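Local atomic coordinates of hypothetical protein GrpB (Enterococcus faecalis, PDB entry 2NRK), a protein that is of unknown function but belongs to the GrpB family, whose fold is related to that of nucleotidyltransferases, so a nucleotide-related activity is possible though unproven. Residues A[131-136]-A[157-162]. Sequence-based numbering, arbitrary orientation.
Sequences ATTYGT and DAFIKK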
loop_
_atom_site.group_PDB
_atom_site.type_symbol
_atom_site.label_atom_id
_atom_site.label_comp_id
_atom_site.label_asym_id
_atom_site.label_seq_id
_atom_site.Cartn_x
_atom_site.Cartn_y
_atom_site.Cartn_z
ATOM N N ALA A 131 -14.311 -8.652 -14.351
ATOM C CA ALA A 131 -14.181 -7.586 -15.350
ATOM C C ALA A 131 -15.352 -7.645 -16.350
ATOM O O ALA A 131 -15.900 -6.620 -16.719
ATOM C CB ALA A 131 -12.853 -7.677 -16.071
ATOM N N THR A 132 -15.743 -8.850 -16.777
ATOM C CA THR A 132 -16.865 -9.000 -17.706
ATOM C C THR A 132 -18.169 -8.499 -17.082
ATOM O O THR A 132 -18.949 -7.819 -17.749
ATOM C CB THR A 132 -16.966 -10.444 -18.189
ATOM O OG1 THR A 132 -15.765 -10.749 -18.912
ATOM C CG2 THR A 132 -18.192 -10.631 -19.094
ATOM N N THR A 133 -18.367 -8.777 -15.793
ATOM C CA THR A 133 -19.550 -8.298 -15.070
ATOM C C THR A 133 -19.569 -6.778 -15.088
ATOM O O THR A 133 -20.616 -6.174 -15.356
ATOM C CB THR A 133 -19.577 -8.851 -13.611
ATOM O OG1 THR A 133 -19.741 -10.262 -13.698
ATOM C CG2 THR A 133 -20.762 -8.293 -12.815
ATOM N N TYR A 134 -18.401 -6.185 -14.837
ATOM C CA TYR A 134 -18.241 -4.737 -14.770
ATOM C C TYR A 134 -18.486 -4.111 -16.144
ATOM O O TYR A 134 -19.250 -3.146 -16.264
ATOM C CB TYR A 134 -16.835 -4.433 -14.308
ATOM C CG TYR A 134 -16.546 -2.984 -14.073
ATOM C CD1 TYR A 134 -17.533 -2.115 -13.644
ATOM C CD2 TYR A 134 -15.238 -2.523 -14.184
ATOM C CE1 TYR A 134 -17.234 -0.762 -13.388
ATOM C CE2 TYR A 134 -14.922 -1.192 -13.938
ATOM C CZ TYR A 134 -15.934 -0.337 -13.523
ATOM O OH TYR A 134 -15.580 0.962 -13.275
ATOM N N GLY A 135 -17.889 -4.694 -17.188
ATOM C CA GLY A 135 -18.107 -4.169 -18.543
ATOM C C GLY A 135 -19.559 -4.238 -18.978
ATOM O O GLY A 135 -20.086 -3.293 -19.604
ATOM N N THR A 136 -20.227 -5.344 -18.631
ATOM C CA THR A 136 -21.629 -5.551 -18.961
ATOM C C THR A 136 -22.483 -4.499 -18.252
ATOM O O THR A 136 -23.389 -3.938 -18.849
ATOM C CB THR A 136 -22.075 -6.997 -18.623
ATOM O OG1 THR A 136 -21.394 -7.892 -19.511
ATOM C CG2 THR A 136 -23.588 -7.182 -18.812
ATOM N N ASP A 157 -21.456 2.966 -8.709
ATOM C CA ASP A 157 -20.670 3.285 -7.507
ATOM C C ASP A 157 -20.609 2.149 -6.487
ATOM O O ASP A 157 -19.531 1.842 -5.959
ATOM C CB ASP A 157 -21.195 4.561 -6.813
ATOM C CG ASP A 157 -20.357 4.957 -5.594
ATOM O OD1 ASP A 157 -19.166 5.291 -5.760
ATOM O OD2 ASP A 157 -20.880 4.927 -4.455
ATOM N N ALA A 158 -21.764 1.545 -6.213
ATOM C CA ALA A 158 -21.849 0.461 -5.215
ATOM C C ALA A 158 -21.019 -0.751 -5.674
ATOM O O ALA A 158 -20.346 -1.407 -4.852
ATOM C CB ALA A 158 -23.313 0.059 -4.970
ATOM N N PHE A 159 -21.078 -1.045 -6.975
ATOM C CA PHE A 159 -20.304 -2.138 -7.553
ATOM C C PHE A 159 -18.818 -1.852 -7.396
ATOM O O PHE A 159 -18.046 -2.694 -6.926
ATOM C CB PHE A 159 -20.643 -2.334 -9.035
ATOM C CG PHE A 159 -19.792 -3.402 -9.709
ATOM C CD1 PHE A 159 -20.112 -4.748 -9.581
ATOM C CD2 PHE A 159 -18.640 -3.048 -10.415
ATOM C CE1 PHE A 159 -19.335 -5.741 -10.205
ATOM C CE2 PHE A 159 -17.871 -4.014 -11.006
ATOM C CZ PHE A 159 -18.206 -5.367 -10.912
ATOM N N ILE A 160 -18.417 -0.644 -7.773
ATOM C CA ILE A 160 -16.997 -0.282 -7.655
ATOM C C ILE A 160 -16.495 -0.395 -6.204
ATOM O O ILE A 160 -15.415 -0.948 -5.971
ATOM C CB ILE A 160 -16.737 1.129 -8.233
ATOM C CG1 ILE A 160 -16.887 1.066 -9.758
ATOM C CG2 ILE A 160 -15.352 1.637 -7.780
ATOM C CD1 ILE A 160 -17.048 2.480 -10.423
ATOM N N LYS A 161 -17.247 0.123 -5.234
ATOM C CA LYS A 161 -16.836 0.012 -3.822
ATOM C C LYS A 161 -16.704 -1.447 -3.383
ATOM O O LYS A 161 -15.757 -1.808 -2.691
ATOM C CB LYS A 161 -17.793 0.763 -2.882
ATOM C CG LYS A 161 -17.792 2.281 -3.070
ATOM C CD LYS A 161 -16.733 3.002 -2.256
ATOM C CE LYS A 161 -17.062 4.502 -2.147
ATOM N NZ LYS A 161 -17.070 5.139 -3.487
ATOM N N LYS A 162 -17.637 -2.292 -3.822
ATOM C CA LYS A 162 -17.571 -3.716 -3.477
ATOM C C LYS A 162 -16.278 -4.331 -4.033
ATOM O O LYS A 162 -15.540 -5.057 -3.333
ATOM C CB LYS A 162 -18.778 -4.462 -4.073
ATOM C CG LYS A 162 -18.704 -5.963 -3.821
ATOM C CD LYS A 162 -19.884 -6.722 -4.427
ATOM C CE LYS A 162 -20.016 -8.054 -3.683
ATOM N NZ LYS A 162 -20.905 -9.026 -4.294
#
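Phe159 points from its helix at helix 128-142 and meets the ring of Tyr134, between antiparallel segments whose axes come within 11.5 Å at an angle of 164°. This is helix-helix packing in the C-terminal, all-helical part of a GrpB-family protein, joining helix 128-142 to the start of helix 157-171. The planes of the two rings are inclined by only 24° but are offset, with little overlap: their centroids stand 5.2 Å apart. Contact is made at a few atoms, Phe159 CE2 lying 3.3 Å from Tyr134 CD1 and also against Tyr134 CB, while Phe159 CZ reaches the base of the tyrosine. Phe159 extends with CG anti to the backbone N (chi1 176°), which sets its phenyl ring against the CB and ring of Tyr134, a residue with the same chi1 conformation. Thr133 adds its methyl, CG2, at 3.9 Å from Phe159 CE1; its hydroxyl turns instead to Ala129 O, one turn earlier in its own helix. Beyond the ring pair, the outer part of the tyrosine crosses Ile160 at a slant, with Ile160 CG1 4.1 Å from Tyr134 CE1.

Farther out, Ser42 and Leu48 from loops also touch the tyrosine, and Lys138 makes a cation-pi contact with its ring. Along the outer side of helix 157-171, Lys161 NZ forms a salt bridge to Asp157 OD1, approaching on the syn side and somewhat out of the carboxylate plane. The tyrosine hydroxyl, hydrogen-bonded to Lys156 NZ, has the methyl Ile160 CD1 3.5 Å from its OH.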